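Long-range contact in mandelate racemase / muconate lactonizing enzyme, C-terminal domain protein (Labrenzia alexandrii, PDB 4E5T), which is a putative magnesium-binding enzyme of the mandelate racemase/muconate lactonizing enzyme group in the enolase superfamily, with its substrate not established: residues P174-P186 with D391-P403. Sequence-based numbering, arbitrary orientation.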
ATOM      1  N   PRO A 174       1.699 -31.703 -18.150  1.00 50.11           N
ATOM      2  CA  PRO A 174       1.065 -31.868 -19.459  1.00 48.40           C
ATOM      3  C   PRO A 174       0.900 -30.520 -20.158  1.00 50.77           C
ATOM      4  O   PRO A 174       0.228 -30.442 -21.182  1.00 55.45           O
ATOM      5  CB  PRO A 174      -0.309 -32.400 -19.077  1.00 34.35           C
ATOM      6  CG  PRO A 174      -0.627 -31.639 -17.810  1.00 32.68           C
ATOM      7  CD  PRO A 174       0.702 -31.451 -17.091  1.00 36.00           C
ATOM      8  N   ALA A 175       1.516 -29.479 -19.611  1.00 44.46           N
ATOM      9  CA  ALA A 175       1.136 -28.112 -19.934  1.00 43.52           C
ATOM     10  C   ALA A 175       1.878 -27.539 -21.113  1.00 48.21           C
ATOM     11  O   ALA A 175       1.805 -26.330 -21.350  1.00 43.86           O
ATOM     12  CB  ALA A 175       1.332 -27.221 -18.737  1.00 44.43           C
ATOM     13  N   GLY A 176       2.597 -28.394 -21.839  1.00 48.24           N
ATOM     14  CA  GLY A 176       3.306 -27.955 -23.030  1.00 46.99           C
ATOM     15  C   GLY A 176       4.738 -27.505 -22.789  1.00 47.79           C
ATOM     16  O   GLY A 176       5.141 -27.264 -21.656  1.00 54.54           O
ATOM     17  N   ALA A 177       5.503 -27.382 -23.871  1.00 47.14           N
ATOM     18  CA  ALA A 177       6.946 -27.152 -23.794  1.00 38.63           C
ATOM     19  C   ALA A 177       7.290 -25.886 -23.044  1.00 45.39           C
ATOM     20  O   ALA A 177       6.502 -24.934 -23.030  1.00 55.09           O
ATOM     21  CB  ALA A 177       7.566 -27.112 -25.188  1.00 28.25           C
ATOM     22  N   TYR A 178       8.463 -25.895 -22.412  1.00 39.99           N
ATOM     23  CA  TYR A 178       9.029 -24.699 -21.815  1.00 40.46           C
ATOM     24  C   TYR A 178      10.184 -24.181 -22.664  1.00 41.32           C
ATOM     25  O   TYR A 178      11.058 -24.946 -23.055  1.00 56.86           O
ATOM     26  CB  TYR A 178       9.436 -24.926 -20.350  1.00 44.15           C
ATOM     27  CG  TYR A 178      10.106 -26.239 -20.004  1.00 54.23           C
ATOM     28  CD1 TYR A 178       9.364 -27.409 -19.857  1.00 62.14           C
ATOM     29  CD2 TYR A 178      11.474 -26.299 -19.754  1.00 55.24           C
ATOM     30  CE1 TYR A 178       9.978 -28.612 -19.502  1.00 60.05           C
ATOM     31  CE2 TYR A 178      12.094 -27.500 -19.399  1.00 50.23           C
ATOM     32  CZ  TYR A 178      11.342 -28.650 -19.275  1.00 49.82           C
ATOM     33  OH  TYR A 178      11.952 -29.843 -18.935  1.00 51.13           O
ATOM     34  N   THR A 179      10.165 -22.883 -22.964  1.00 34.16           N
ATOM     35  CA  THR A 179      11.107 -22.276 -23.916  1.00 31.34           C
ATOM     36  C   THR A 179      11.977 -21.166 -23.330  1.00 40.63           C
ATOM     37  O   THR A 179      11.685 -20.605 -22.277  1.00 44.99           O
ATOM     38  CB  THR A 179      10.390 -21.651 -25.147  1.00 32.85           C
ATOM     39  OG1 THR A 179       9.850 -20.363 -24.794  1.00 39.50           O
ATOM     40  CG2 THR A 179       9.286 -22.551 -25.667  1.00 22.14           C
ATOM     41  N   ILE A 180      13.033 -20.825 -24.056  1.00 45.52           N
ATOM     42  CA  ILE A 180      13.963 -19.791 -23.625  1.00 41.29           C
ATOM     43  C   ILE A 180      13.349 -18.394 -23.685  1.00 47.64           C
ATOM     44  O   ILE A 180      13.975 -17.411 -23.289  1.00 56.19           O
ATOM     45  CB  ILE A 180      15.212 -19.806 -24.502  1.00 29.23           C
ATOM     46  CG1 ILE A 180      14.813 -19.616 -25.965  1.00 27.98           C
ATOM     47  CG2 ILE A 180      15.967 -21.110 -24.305  1.00 25.92           C
ATOM     48  CD1 ILE A 180      15.976 -19.401 -26.902  1.00 34.84           C
ATOM     49  N   TYR A 181      12.124 -18.304 -24.185  1.00 40.50           N
ATOM     50  CA  TYR A 181      11.478 -17.016 -24.341  1.00 36.54           C
ATOM     51  C   TYR A 181      10.272 -16.877 -23.422  1.00 55.80           C
ATOM     52  O   TYR A 181       9.429 -16.001 -23.618  1.00 63.91           O
ATOM     53  CB  TYR A 181      11.061 -16.821 -25.787  1.00 30.25           C
ATOM     54  CG  TYR A 181      12.225 -16.750 -26.754  1.00 41.42           C
ATOM     55  CD1 TYR A 181      13.287 -15.890 -26.534  1.00 38.17           C
ATOM     56  CD2 TYR A 181      12.262 -17.556 -27.887  1.00 47.04           C
ATOM     57  CE1 TYR A 181      14.338 -15.824 -27.420  1.00 35.61           C
ATOM     58  CE2 TYR A 181      13.314 -17.498 -28.769  1.00 39.28           C
ATOM     59  CZ  TYR A 181      14.345 -16.634 -28.532  1.00 33.86           C
ATOM     60  OH  TYR A 181      15.384 -16.573 -29.415  1.00 43.47           O
ATOM     61  N   ASP A 182      10.201 -17.747 -22.416  1.00 56.60           N
ATOM     62  CA  ASP A 182       9.121 -17.733 -21.438  1.00 45.35           C
ATOM     63  C   ASP A 182       9.171 -16.446 -20.604  1.00 39.77           C
ATOM     64  O   ASP A 182      10.237 -15.844 -20.482  1.00 34.06           O
ATOM     65  CB  ASP A 182       9.213 -18.992 -20.568  1.00 46.10           C
ATOM     66  CG  ASP A 182       8.719 -20.247 -21.301  1.00 58.64           C
ATOM     67  OD1 ASP A 182       8.361 -20.127 -22.497  1.00 58.14           O
ATOM     68  OD2 ASP A 182       8.692 -21.350 -20.692  1.00 56.72           O
ATOM     69  N   GLY A 183       8.039 -16.004 -20.038  1.00 34.24           N
ATOM     70  CA  GLY A 183       6.764 -16.708 -20.085  1.00 24.26           C
ATOM     71  C   GLY A 183       5.978 -16.506 -21.364  1.00 42.61           C
ATOM     72  O   GLY A 183       6.091 -15.477 -22.046  1.00 45.09           O
ATOM     73  N   HIS A 184       5.171 -17.503 -21.700  1.00 48.02           N
ATOM     74  CA  HIS A 184       4.325 -17.410 -22.882  1.00 40.67           C
ATOM     75  C   HIS A 184       2.857 -17.667 -22.529  1.00 43.63           C
ATOM     76  O   HIS A 184       2.494 -17.712 -21.362  1.00 49.96           O
ATOM     77  CB  HIS A 184       4.811 -18.382 -23.949  1.00 24.36           C
ATOM     78  CG  HIS A 184       4.601 -19.818 -23.591  1.00 38.65           C
ATOM     79  ND1 HIS A 184       5.572 -20.584 -22.984  1.00 51.06           N
ATOM     80  CD2 HIS A 184       3.531 -20.632 -23.764  1.00 32.49           C
ATOM     81  CE1 HIS A 184       5.108 -21.806 -22.792  1.00 48.54           C
ATOM     82  NE2 HIS A 184       3.872 -21.860 -23.257  1.00 36.01           N
ATOM     83  N   GLN A 185       2.015 -17.837 -23.537  1.00 39.29           N
ATOM     84  CA  GLN A 185       0.587 -18.016 -23.298  1.00 36.35           C
ATOM     85  C   GLN A 185       0.134 -19.454 -23.655  1.00 36.84           C
ATOM     86  O   GLN A 185       0.533 -20.005 -24.696  1.00 35.21           O
ATOM     87  CB  GLN A 185      -0.183 -16.955 -24.097  1.00 31.11           C
ATOM     88  CG  GLN A 185      -1.610 -16.713 -23.658  1.00 33.30           C
ATOM     89  CD  GLN A 185      -1.733 -15.721 -22.514  1.00 45.59           C
ATOM     90  OE1 GLN A 185      -2.654 -15.822 -21.702  1.00 62.87           O
ATOM     91  NE2 GLN A 185      -0.817 -14.752 -22.448  1.00 27.06           N
ATOM     92  N   PRO A 186      -0.699 -20.073 -22.795  1.00 38.02           N
ATOM     93  CA  PRO A 186      -1.078 -21.455 -23.112  1.00 37.18           C
ATOM     94  C   PRO A 186      -1.919 -21.499 -24.360  1.00 35.45           C
ATOM     95  O   PRO A 186      -2.758 -20.625 -24.576  1.00 45.30           O
ATOM     96  CB  PRO A 186      -1.907 -21.901 -21.894  1.00 26.44           C
ATOM     97  CG  PRO A 186      -2.383 -20.673 -21.275  1.00 30.33           C
ATOM     98  CD  PRO A 186      -1.375 -19.578 -21.586  1.00 34.06           C
ATOM     99  N   ASP A 391      25.989 -32.871 -23.497  1.00 62.73           N
ATOM    100  CA  ASP A 391      24.881 -31.993 -23.121  1.00 64.65           C
ATOM    101  C   ASP A 391      24.908 -31.520 -21.667  1.00 53.05           C
ATOM    102  O   ASP A 391      25.714 -31.981 -20.862  1.00 46.75           O
ATOM    103  CB  ASP A 391      23.541 -32.692 -23.382  1.00 73.34           C
ATOM    104  CG  ASP A 391      23.050 -32.507 -24.801  1.00 78.95           C
ATOM    105  OD1 ASP A 391      22.986 -31.342 -25.265  1.00 80.00           O
ATOM    106  OD2 ASP A 391      22.727 -33.532 -25.444  1.00 78.93           O
ATOM    107  N   LEU A 392      24.013 -30.591 -21.344  1.00 48.76           N
ATOM    108  CA  LEU A 392      23.828 -30.177 -19.968  1.00 46.52           C
ATOM    109  C   LEU A 392      22.762 -31.071 -19.366  1.00 44.22           C
ATOM    110  O   LEU A 392      22.049 -31.772 -20.085  1.00 35.66           O
ATOM    111  CB  LEU A 392      23.437 -28.694 -19.869  1.00 44.22           C
ATOM    112  CG  LEU A 392      24.499 -27.674 -20.320  1.00 45.01           C
ATOM    113  CD1 LEU A 392      23.991 -26.224 -20.212  1.00 34.76           C
ATOM    114  CD2 LEU A 392      25.832 -27.861 -19.571  1.00 38.41           C
ATOM    115  N   HIS A 393      22.679 -31.051 -18.040  1.00 47.27           N
ATOM    116  CA  HIS A 393      21.743 -31.866 -17.285  1.00 44.90           C
ATOM    117  C   HIS A 393      20.297 -31.720 -17.797  1.00 57.77           C
ATOM    118  O   HIS A 393      19.603 -32.714 -18.045  1.00 54.98           O
ATOM    119  CB  HIS A 393      21.853 -31.472 -15.811  1.00 36.21           C
ATOM    120  CG  HIS A 393      21.129 -32.389 -14.878  1.00 47.87           C
ATOM    121  ND1 HIS A 393      21.266 -33.761 -14.927  1.00 58.50           N
ATOM    122  CD2 HIS A 393      20.273 -32.132 -13.861  1.00 38.39           C
ATOM    123  CE1 HIS A 393      20.523 -34.306 -13.981  1.00 52.57           C
ATOM    124  NE2 HIS A 393      19.908 -33.340 -13.323  1.00 39.33           N
ATOM    125  N   LEU A 394      19.876 -30.473 -17.993  1.00 63.34           N
ATOM    126  CA  LEU A 394      18.488 -30.141 -18.293  1.00 57.41           C
ATOM    127  C   LEU A 394      18.440 -28.887 -19.167  1.00 65.06           C
ATOM    128  O   LEU A 394      19.330 -28.046 -19.082  1.00 70.06           O
ATOM    129  CB  LEU A 394      17.759 -29.878 -16.987  1.00 53.53           C
ATOM    130  CG  LEU A 394      16.424 -30.559 -16.722  1.00 63.88           C
ATOM    131  CD1 LEU A 394      15.891 -30.087 -15.380  1.00 64.36           C
ATOM    132  CD2 LEU A 394      15.412 -30.296 -17.847  1.00 62.67           C
ATOM    133  N   GLY A 395      17.415 -28.749 -20.007  1.00 66.73           N
ATOM    134  CA  GLY A 395      17.390 -27.655 -20.970  1.00 61.06           C
ATOM    135  C   GLY A 395      16.010 -27.262 -21.455  1.00 60.57           C
ATOM    136  O   GLY A 395      15.059 -28.027 -21.315  1.00 66.12           O
ATOM    137  N   PHE A 396      15.914 -26.061 -22.029  1.00 60.79           N
ATOM    138  CA  PHE A 396      14.660 -25.510 -22.554  1.00 54.44           C
ATOM    139  C   PHE A 396      14.426 -25.914 -24.015  1.00 52.62           C
ATOM    140  O   PHE A 396      15.332 -26.435 -24.675  1.00 53.20           O
ATOM    141  CB  PHE A 396      14.706 -23.976 -22.517  1.00 46.70           C
ATOM    142  CG  PHE A 396      14.405 -23.356 -21.171  1.00 43.59           C
ATOM    143  CD1 PHE A 396      13.092 -23.181 -20.747  1.00 38.45           C
ATOM    144  CD2 PHE A 396      15.436 -22.879 -20.363  1.00 41.47           C
ATOM    145  CE1 PHE A 396      12.816 -22.580 -19.522  1.00 38.08           C
ATOM    146  CE2 PHE A 396      15.170 -22.278 -19.132  1.00 33.43           C
ATOM    147  CZ  PHE A 396      13.863 -22.132 -18.710  1.00 36.52           C
ATOM    148  N   GLN A 397      13.216 -25.650 -24.518  1.00 48.79           N
ATOM    149  CA  GLN A 397      12.959 -25.601 -25.966  1.00 46.17           C
ATOM    150  C   GLN A 397      13.381 -24.230 -26.556  1.00 72.17           C
ATOM    151  O   GLN A 397      12.970 -23.181 -26.068  1.00 69.30           O
ATOM    152  CB  GLN A 397      11.485 -25.890 -26.284  1.00 42.70           C
ATOM    153  CG  GLN A 397      11.170 -25.863 -27.789  1.00 54.03           C
ATOM    154  CD  GLN A 397       9.689 -25.986 -28.098  1.00 62.40           C
ATOM    155  OE1 GLN A 397       8.999 -24.981 -28.276  1.00 58.41           O
ATOM    156  NE2 GLN A 397       9.193 -27.222 -28.170  1.00 65.86           N
ATOM    157  N   GLU A 398      14.200 -24.231 -27.605  1.00 67.78           N
ATOM    158  CA  GLU A 398      14.789 -22.977 -28.086  1.00 57.23           C
ATOM    159  C   GLU A 398      14.054 -22.349 -29.270  1.00 57.92           C
ATOM    160  O   GLU A 398      14.548 -21.401 -29.880  1.00 57.60           O
ATOM    161  CB  GLU A 398      16.278 -23.156 -28.400  1.00 51.99           C
ATOM    162  CG  GLU A 398      17.101 -23.563 -27.180  1.00 61.39           C
ATOM    163  CD  GLU A 398      18.546 -23.874 -27.527  1.00 80.67           C
ATOM    164  OE1 GLU A 398      19.369 -24.014 -26.588  1.00 83.84           O
ATOM    165  OE2 GLU A 398      18.855 -23.984 -28.739  1.00 82.40           O
ATOM    166  N   THR A 399      12.886 -22.887 -29.605  1.00 64.70           N
ATOM    167  CA  THR A 399      11.963 -22.194 -30.495  1.00 67.41           C
ATOM    168  C   THR A 399      10.909 -21.514 -29.613  1.00 60.92           C
ATOM    169  O   THR A 399      10.693 -21.930 -28.470  1.00 46.90           O
ATOM    170  CB  THR A 399      11.296 -23.153 -31.523  1.00 59.52           C
ATOM    171  OG1 THR A 399      10.469 -24.116 -30.852  1.00 74.39           O
ATOM    172  CG2 THR A 399      12.348 -23.873 -32.340  1.00 42.63           C
ATOM    173  N   PRO A 400      10.268 -20.452 -30.124  1.00 59.09           N
ATOM    174  CA  PRO A 400       9.163 -19.832 -29.385  1.00 59.45           C
ATOM    175  C   PRO A 400       8.045 -20.832 -29.098  1.00 63.71           C
ATOM    176  O   PRO A 400       7.982 -21.895 -29.711  1.00 71.93           O
ATOM    177  CB  PRO A 400       8.663 -18.763 -30.351  1.00 61.97           C
ATOM    178  CG  PRO A 400       9.840 -18.456 -31.214  1.00 61.93           C
ATOM    179  CD  PRO A 400      10.568 -19.744 -31.379  1.00 51.93           C
ATOM    180  N   ALA A 401       7.170 -20.483 -28.166  1.00 66.34           N
ATOM    181  CA  ALA A 401       6.056 -21.336 -27.774  1.00 68.76           C
ATOM    182  C   ALA A 401       4.934 -21.374 -28.820  1.00 74.50           C
ATOM    183  O   ALA A 401       4.537 -20.335 -29.354  1.00 76.95           O
ATOM    184  CB  ALA A 401       5.523 -20.864 -26.473  1.00 31.93           C
ATOM    185  N   LEU A 402       4.420 -22.576 -29.090  1.00 79.16           N
ATOM    186  CA  LEU A 402       3.426 -22.799 -30.149  1.00 71.99           C
ATOM    187  C   LEU A 402       2.112 -22.045 -29.929  1.00 73.72           C
ATOM    188  O   LEU A 402       1.523 -22.111 -28.841  1.00 76.04           O
ATOM    189  CB  LEU A 402       3.148 -24.300 -30.329  1.00 61.46           C
ATOM    190  CG  LEU A 402       4.083 -25.141 -31.208  1.00 55.80           C
ATOM    191  CD1 LEU A 402       3.718 -26.624 -31.132  1.00 40.23           C
ATOM    192  CD2 LEU A 402       4.071 -24.640 -32.655  1.00 44.82           C
ATOM    193  N   PRO A 403       1.660 -21.303 -30.961  1.00 65.75           N
ATOM    194  CA  PRO A 403       2.391 -21.044 -32.220  1.00 59.48           C
ATOM    195  C   PRO A 403       3.427 -19.910 -32.122  1.00 53.32           C
ATOM    196  O   PRO A 403       4.424 -19.894 -32.852  1.00 49.42           O
ATOM    197  CB  PRO A 403       1.280 -20.645 -33.197  1.00 57.98           C
ATOM    198  CG  PRO A 403      -0.020 -21.072 -32.525  1.00 58.35           C
ATOM    199  CD  PRO A 403       0.239 -20.929 -31.065  1.00 53.35           C
TER
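The rings of Y178 and F396 meet at a steep angle, their planes turned 76° apart and their long axes crossing nearly square, with F396 CD1 at the edge of the tyrosine ring, 3.7 Å from Y178 CD2. Next to this pair the two backbones join in a single beta bridge, T179 with Q397: Q397 N bonds to Y178 O (2.7 Å) and I180 N to Q397 O (3.1 Å). I180 sets its CG2 methyl 3.6 Å from F396 CB, while Y83 of a second subunit meets the F396 ring edge-to-face. The contact illustrates how two segments without regular secondary structure can fasten to each other in an enolase-superfamily enzyme: the loop leaving barrel strand 169-172 is strapped by the C-terminal tail. The bridged T179 also opens a type I turn that runs to D182. With OG1 between the backbone N and the carbonyl carbon (chi1 79°), T179 donates from OG1 to D182 OD1 (2.7 Å) and accepts from Y181 N in an ST turn; its CG2 methyl goes instead to the tail, beside Q397 OE1. A valine here would probably leave D182 OD1 without its hydroxyl donor and Y181 N without the acceptor of the ST turn. H184 ND1 reaches D182 OD1 at 2.9 Å from the opposite face of the carboxylate, and over one face of the imidazole sits A401 CB, 3.4 Å from the centroid of the H184 ring in a CH-pi contact.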